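Local coordinates for enterobactin synthetase component F-related protein (Vibrio cholerae serotype O1, PDB 4OXI) that probably uses ATP to activate glycine as glycyl-adenylate, an adenylation step in the lipopolysaccharide modification behind antimicrobial peptide resistance, at residues K230-C241 / K422-D431. Sequence-based numbering, arbitrary orientation.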
ATOM      1  N   LYS A 230      -8.410   4.969 -10.081  1.00 30.31           N
ATOM      2  CA  LYS A 230      -7.177   5.374 -10.720  1.00 27.69           C
ATOM      3  C   LYS A 230      -6.228   4.215 -10.524  1.00 33.02           C
ATOM      4  O   LYS A 230      -6.237   3.565  -9.470  1.00 32.03           O
ATOM      5  CB  LYS A 230      -6.601   6.609 -10.042  1.00 31.62           C
ATOM      6  CG  LYS A 230      -7.428   7.873 -10.233  1.00 35.69           C
ATOM      7  CD  LYS A 230      -6.843   9.022  -9.414  1.00 43.82           C
ATOM      8  CE  LYS A 230      -7.619  10.309  -9.643  1.00 49.62           C
ATOM      9  NZ  LYS A 230      -6.997  11.429  -8.874  1.00 52.94           N
ATOM     10  N   ARG A 231      -5.418   3.935 -11.534  1.00 29.18           N
ATOM     11  CA  ARG A 231      -4.413   2.902 -11.391  1.00 25.35           C
ATOM     12  C   ARG A 231      -2.994   3.422 -11.505  1.00 28.72           C
ATOM     13  O   ARG A 231      -2.692   4.312 -12.311  1.00 24.33           O
ATOM     14  CB  ARG A 231      -4.683   1.754 -12.343  1.00 28.71           C
ATOM     15  CG  ARG A 231      -5.493   0.678 -11.629  1.00 42.51           C
ATOM     16  CD  ARG A 231      -6.221  -0.189 -12.576  1.00 41.62           C
ATOM     17  NE  ARG A 231      -7.345   0.515 -13.162  1.00 42.26           N
ATOM     18  CZ  ARG A 231      -8.614   0.249 -12.874  1.00 42.76           C
ATOM     19  NH1 ARG A 231      -8.910  -0.706 -11.991  1.00 34.11           N
ATOM     20  NH2 ARG A 231      -9.576   0.944 -13.472  1.00 41.81           N
ATOM     21  N   ILE A 232      -2.131   2.866 -10.667  1.00 23.24           N
ATOM     22  CA  ILE A 232      -0.783   3.370 -10.521  1.00 19.20           C
ATOM     23  C   ILE A 232       0.176   2.215 -10.730  1.00 24.33           C
ATOM     24  O   ILE A 232       0.232   1.280  -9.918  1.00 22.25           O
ATOM     25  CB  ILE A 232      -0.602   3.938  -9.117  1.00 22.85           C
ATOM     26  CG1 ILE A 232      -1.515   5.152  -8.926  1.00 20.61           C
ATOM     27  CG2 ILE A 232       0.840   4.310  -8.863  1.00 22.65           C
ATOM     28  CD1 ILE A 232      -1.650   5.569  -7.474  1.00 22.92           C
ATOM     29  N   ALA A 233       0.910   2.269 -11.835  1.00 19.89           N
ATOM     30  CA  ALA A 233       1.860   1.231 -12.167  1.00 22.98           C
ATOM     31  C   ALA A 233       3.254   1.684 -11.733  1.00 24.87           C
ATOM     32  O   ALA A 233       3.745   2.708 -12.196  1.00 26.60           O
ATOM     33  CB  ALA A 233       1.821   0.944 -13.660  1.00 25.15           C
ATOM     34  N   VAL A 234       3.876   0.911 -10.845  1.00 22.09           N
ATOM     35  CA  VAL A 234       5.163   1.240 -10.261  1.00 20.11           C
ATOM     36  C   VAL A 234       6.243   0.378 -10.924  1.00 23.29           C
ATOM     37  O   VAL A 234       6.124  -0.849 -10.984  1.00 23.71           O
ATOM     38  CB  VAL A 234       5.138   0.978  -8.740  1.00 23.12           C
ATOM     39  CG1 VAL A 234       6.530   1.144  -8.127  1.00 20.48           C
ATOM     40  CG2 VAL A 234       4.137   1.904  -8.060  1.00 19.45           C
ATOM     41  N   SER A 235       7.289   1.015 -11.438  1.00 22.36           N
ATOM     42  CA  SER A 235       8.304   0.292 -12.218  1.00 24.99           C
ATOM     43  C   SER A 235       9.313  -0.383 -11.316  1.00 20.67           C
ATOM     44  O   SER A 235       9.373  -0.098 -10.123  1.00 22.87           O
ATOM     45  CB  SER A 235       9.067   1.261 -13.112  1.00 23.21           C
ATOM     46  OG  SER A 235       9.865   2.090 -12.295  1.00 24.76           O
ATOM     47  N   TYR A 236      10.122  -1.274 -11.882  1.00 25.48           N
ATOM     48  CA  TYR A 236      11.224  -1.846 -11.112  1.00 24.85           C
ATOM     49  C   TYR A 236      12.190  -0.779 -10.621  1.00 23.72           C
ATOM     50  O   TYR A 236      12.637  -0.843  -9.474  1.00 23.84           O
ATOM     51  CB  TYR A 236      11.943  -2.964 -11.886  1.00 23.25           C
ATOM     52  CG  TYR A 236      11.172  -4.263 -11.823  1.00 23.35           C
ATOM     53  CD1 TYR A 236      11.357  -5.148 -10.766  1.00 21.48           C
ATOM     54  CD2 TYR A 236      10.229  -4.584 -12.792  1.00 19.96           C
ATOM     55  CE1 TYR A 236      10.650  -6.333 -10.685  1.00 19.86           C
ATOM     56  CE2 TYR A 236       9.513  -5.766 -12.726  1.00 22.96           C
ATOM     57  CZ  TYR A 236       9.732  -6.638 -11.662  1.00 23.96           C
ATOM     58  OH  TYR A 236       9.024  -7.817 -11.577  1.00 23.53           O
ATOM     59  N   SER A 237      12.507   0.214 -11.452  1.00 22.42           N
ATOM     60  CA  SER A 237      13.446   1.243 -10.979  1.00 27.08           C
ATOM     61  C   SER A 237      12.824   2.118  -9.883  1.00 22.29           C
ATOM     62  O   SER A 237      13.522   2.501  -8.953  1.00 24.73           O
ATOM     63  CB  SER A 237      14.022   2.097 -12.115  1.00 27.73           C
ATOM     64  OG  SER A 237      13.004   2.817 -12.776  1.00 38.71           O
ATOM     65  N   ASN A 238      11.524   2.411  -9.971  1.00 23.64           N
ATOM     66  CA  ASN A 238      10.835   3.072  -8.852  1.00 24.65           C
ATOM     67  C   ASN A 238      11.045   2.284  -7.564  1.00 23.72           C
ATOM     68  O   ASN A 238      11.472   2.825  -6.540  1.00 23.93           O
ATOM     69  CB  ASN A 238       9.319   3.138  -9.074  1.00 23.89           C
ATOM     70  CG  ASN A 238       8.911   4.025 -10.224  1.00 26.01           C
ATOM     71  OD1 ASN A 238       7.986   3.686 -10.966  1.00 27.78           O
ATOM     72  ND2 ASN A 238       9.579   5.164 -10.381  1.00 26.84           N
ATOM     73  N   LEU A 239      10.732   0.991  -7.624  1.00 22.28           N
ATOM     74  CA  LEU A 239      10.768   0.136  -6.436  1.00 21.44           C
ATOM     75  C   LEU A 239      12.182  -0.054  -5.912  1.00 25.54           C
ATOM     76  O   LEU A 239      12.404  -0.086  -4.691  1.00 25.21           O
ATOM     77  CB  LEU A 239      10.159  -1.235  -6.762  1.00 20.74           C
ATOM     78  CG  LEU A 239      10.354  -2.377  -5.759  1.00 27.49           C
ATOM     79  CD1 LEU A 239       9.760  -2.008  -4.402  1.00 23.10           C
ATOM     80  CD2 LEU A 239       9.736  -3.680  -6.290  1.00 18.63           C
ATOM     81  N   HIS A 240      13.135  -0.212  -6.835  1.00 24.64           N
ATOM     82  CA  HIS A 240      14.541  -0.445  -6.462  1.00 25.91           C
ATOM     83  C   HIS A 240      15.113   0.784  -5.790  1.00 25.15           C
ATOM     84  O   HIS A 240      15.863   0.676  -4.826  1.00 29.52           O
ATOM     85  CB  HIS A 240      15.380  -0.819  -7.687  1.00 22.43           C
ATOM     86  CG  HIS A 240      15.196  -2.237  -8.127  1.00 26.33           C
ATOM     87  ND1 HIS A 240      15.292  -2.629  -9.444  1.00 28.28           N
ATOM     88  CD2 HIS A 240      14.918  -3.358  -7.422  1.00 28.37           C
ATOM     89  CE1 HIS A 240      15.086  -3.929  -9.532  1.00 23.14           C
ATOM     90  NE2 HIS A 240      14.865  -4.399  -8.319  1.00 26.79           N
ATOM     91  N   CYS A 241      14.751   1.961  -6.292  1.00 24.26           N
ATOM     92  CA  CYS A 241      15.175   3.186  -5.629  1.00 28.23           C
ATOM     93  C   CYS A 241      14.683   3.238  -4.174  1.00 29.82           C
ATOM     94  O   CYS A 241      15.477   3.467  -3.261  1.00 33.18           O
ATOM     95  CB  CYS A 241      14.729   4.428  -6.405  1.00 27.33           C
ATOM     96  SG  CYS A 241      15.215   5.979  -5.580  1.00 39.81           S
ATOM     97  N   LYS A 422      13.379   9.514  -8.971  1.00 28.70           N
ATOM     98  CA  LYS A 422      13.346   8.127  -9.426  1.00 28.38           C
ATOM     99  C   LYS A 422      12.184   7.292  -8.876  1.00 26.90           C
ATOM    100  O   LYS A 422      11.854   6.259  -9.454  1.00 28.25           O
ATOM    101  CB  LYS A 422      14.686   7.438  -9.125  1.00 34.10           C
ATOM    102  CG  LYS A 422      15.780   7.723 -10.161  1.00 41.02           C
ATOM    103  CD  LYS A 422      17.174   7.404  -9.619  1.00 47.57           C
ATOM    104  CE  LYS A 422      17.588   8.422  -8.564  1.00 51.43           C
ATOM    105  NZ  LYS A 422      18.634   7.907  -7.626  1.00 56.52           N
ATOM    106  N   GLN A 423      11.548   7.736  -7.792  1.00 25.71           N
ATOM    107  CA  GLN A 423      10.402   6.996  -7.239  1.00 27.30           C
ATOM    108  C   GLN A 423       9.059   7.411  -7.834  1.00 24.92           C
ATOM    109  O   GLN A 423       8.047   6.763  -7.597  1.00 25.27           O
ATOM    110  CB  GLN A 423      10.343   7.136  -5.712  1.00 24.58           C
ATOM    111  CG  GLN A 423      11.424   6.354  -4.995  1.00 23.52           C
ATOM    112  CD  GLN A 423      11.456   6.659  -3.533  1.00 27.85           C
ATOM    113  OE1 GLN A 423      12.524   6.813  -2.955  1.00 33.82           O
ATOM    114  NE2 GLN A 423      10.283   6.744  -2.913  1.00 25.86           N
ATOM    115  N   LEU A 424       9.046   8.494  -8.600  1.00 24.29           N
ATOM    116  CA  LEU A 424       7.798   8.989  -9.164  1.00 23.06           C
ATOM    117  C   LEU A 424       7.368   8.131 -10.347  1.00 25.95           C
ATOM    118  O   LEU A 424       8.189   7.822 -11.211  1.00 24.62           O
ATOM    119  CB  LEU A 424       7.954  10.442  -9.610  1.00 24.95           C
ATOM    120  CG  LEU A 424       6.650  11.070 -10.110  1.00 27.28           C
ATOM    121  CD1 LEU A 424       5.648  11.091  -8.991  1.00 19.54           C
ATOM    122  CD2 LEU A 424       6.867  12.478 -10.671  1.00 27.96           C
ATOM    123  N   VAL A 425       6.092   7.727 -10.381  1.00 24.75           N
ATOM    124  CA  VAL A 425       5.548   6.985 -11.531  1.00 25.72           C
ATOM    125  C   VAL A 425       5.344   7.918 -12.742  1.00 28.06           C
ATOM    126  O   VAL A 425       5.347   9.139 -12.588  1.00 28.45           O
ATOM    127  CB  VAL A 425       4.190   6.315 -11.190  1.00 26.09           C
ATOM    128  CG1 VAL A 425       4.336   5.331 -10.012  1.00 24.99           C
ATOM    129  CG2 VAL A 425       3.158   7.364 -10.858  1.00 22.48           C
ATOM    130  N   LYS A 426       5.140   7.348 -13.926  1.00 28.83           N
ATOM    131  CA  LYS A 426       5.001   8.131 -15.156  1.00 34.22           C
ATOM    132  C   LYS A 426       3.732   8.962 -15.179  1.00 33.56           C
ATOM    133  O   LYS A 426       3.659   9.974 -15.872  1.00 43.32           O
ATOM    134  CB  LYS A 426       4.961   7.213 -16.382  1.00 37.99           C
ATOM    135  CG  LYS A 426       6.193   6.345 -16.592  1.00 44.10           C
ATOM    136  CD  LYS A 426       7.408   7.187 -16.919  1.00 50.01           C
ATOM    137  CE  LYS A 426       8.653   6.318 -17.105  1.00 55.63           C
ATOM    138  NZ  LYS A 426       9.891   7.159 -17.162  1.00 56.27           N
ATOM    139  N   GLY A 427       2.728   8.513 -14.441  1.00 29.16           N
ATOM    140  CA  GLY A 427       1.397   9.099 -14.493  1.00 30.42           C
ATOM    141  C   GLY A 427       0.438   7.983 -14.138  1.00 28.88           C
ATOM    142  O   GLY A 427       0.864   6.915 -13.691  1.00 30.91           O
ATOM    143  N   TYR A 428      -0.851   8.212 -14.321  1.00 30.41           N
ATOM    144  CA  TYR A 428      -1.824   7.162 -14.061  1.00 25.59           C
ATOM    145  C   TYR A 428      -1.955   6.290 -15.308  1.00 33.32           C
ATOM    146  O   TYR A 428      -1.813   6.769 -16.433  1.00 37.12           O
ATOM    147  CB  TYR A 428      -3.170   7.767 -13.654  1.00 26.49           C
ATOM    148  CG  TYR A 428      -3.102   8.572 -12.365  1.00 29.07           C
ATOM    149  CD1 TYR A 428      -3.003   7.937 -11.128  1.00 29.51           C
ATOM    150  CD2 TYR A 428      -3.130   9.960 -12.379  1.00 28.95           C
ATOM    151  CE1 TYR A 428      -2.935   8.663  -9.938  1.00 24.01           C
ATOM    152  CE2 TYR A 428      -3.073  10.696 -11.193  1.00 26.77           C
ATOM    153  CZ  TYR A 428      -2.970  10.035  -9.979  1.00 26.57           C
ATOM    154  OH  TYR A 428      -2.900  10.744  -8.797  1.00 25.80           O
ATOM    155  N   LEU A 429      -2.213   5.005 -15.105  1.00 31.11           N
ATOM    156  CA  LEU A 429      -2.328   4.054 -16.203  1.00 33.81           C
ATOM    157  C   LEU A 429      -3.559   4.361 -17.063  1.00 33.25           C
ATOM    158  O   LEU A 429      -4.680   4.424 -16.548  1.00 30.20           O
ATOM    159  CB  LEU A 429      -2.419   2.638 -15.620  1.00 34.41           C
ATOM    160  CG  LEU A 429      -2.119   1.434 -16.507  1.00 39.42           C
ATOM    161  CD1 LEU A 429      -0.741   1.584 -17.111  1.00 33.23           C
ATOM    162  CD2 LEU A 429      -2.232   0.137 -15.691  1.00 33.83           C
ATOM    163  N   ASN A 430      -3.337   4.561 -18.363  1.00 35.93           N
ATOM    164  CA  ASN A 430      -4.407   4.831 -19.339  1.00 36.88           C
ATOM    165  C   ASN A 430      -5.447   5.864 -18.894  1.00 37.19           C
ATOM    166  O   ASN A 430      -6.653   5.658 -19.062  1.00 37.93           O
ATOM    167  CB  ASN A 430      -5.102   3.526 -19.742  1.00 40.17           C
ATOM    168  CG  ASN A 430      -4.116   2.420 -20.057  1.00 41.81           C
ATOM    169  OD1 ASN A 430      -4.208   1.317 -19.514  1.00 45.43           O
ATOM    170  ND2 ASN A 430      -3.148   2.716 -20.921  1.00 47.64           N
ATOM    171  N   ASP A 431      -4.976   6.964 -18.312  1.00 35.32           N
ATOM    172  CA  ASP A 431      -5.869   8.001 -17.792  1.00 36.23           C
ATOM    173  C   ASP A 431      -5.184   9.351 -17.987  1.00 34.91           C
ATOM    174  O   ASP A 431      -4.670   9.940 -17.036  1.00 35.35           O
ATOM    175  CB  ASP A 431      -6.167   7.732 -16.313  1.00 35.13           C
ATOM    176  CG  ASP A 431      -7.218   8.665 -15.731  1.00 42.00           C
ATOM    177  OD1 ASP A 431      -7.568   9.691 -16.368  1.00 44.93           O
ATOM    178  OD2 ASP A 431      -7.681   8.379 -14.600  1.00 46.63           O
TER
HETATM  179  O   HOH W   1      -5.757   5.178 -14.024  1.00 30.98           O
HETATM  180  O   HOH W   2       0.829   4.315 -13.825  1.00 25.00           O
HETATM  181  O   HOH W   3       4.506   4.441 -14.243  1.00 30.98           O
HETATM  182  O   HOH W   4      12.995   5.195 -11.885  1.00 33.11           O
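Asn238 reaches from the first turn of its helix to the loop 422-431 and uses both ends of its amide. Its ND2 donates to Lys422 O at 2.7 Å, with that oxygen close to the amide plane, and makes a weak second bond to Leu424 O at 3.1 Å. With chi1 at -66°, CG stands beside the backbone N, and OD1 accepts from Ser235 N at 2.8 Å; this fixes the amide's rotation. Asn238 N in turn donates to Ser235 OG at 2.9 Å, completing a capping box. Lys422 O also takes a proton from a water that touches Ser237 OG. The loop here is also held from outside: Gln423 O accepts from Thr366 OG1, and the Lys422 ammonium forms a salt bridge with Glu390.

Farther along, the loop runs antiparallel to strand 230-235, but a single direct backbone bond joins them, Leu429 N to Arg231 O, 2.9 Å long and nearly straight at 171°. Waters do much of the rest. One links Arg231 N to Leu429 O, another Ala233 N to Gly427 O, and a third Ala233 O to Lys426 N, so Arg231 N and both polar backbone atoms of Ala233 are satisfied through water, while strand 216-222 pairs with the other edge.

Between these bridges, Val425 CG1 packs on Ile232 CG2 at 3.8 Å and also meets Val234 CG2. The Tyr428 ring has Ile232 CG1 near its edge, while the extended Lys230 chain lays CD over one face, 4.2 Å from the centroid, a CH-pi contact; the tyrosine hydroxyl bonds to Glu364.

The side chain of Ile232 is about 6 Å from the bound glycyl-adenylate. The strand begins at Lys230, the last residue of the Gly/Ser/Thr-rich signature TSGSTGKPK, and the loop carries the end of the GYL-containing A6 motif: two conserved core sequences of the adenylation-domain fold meet here.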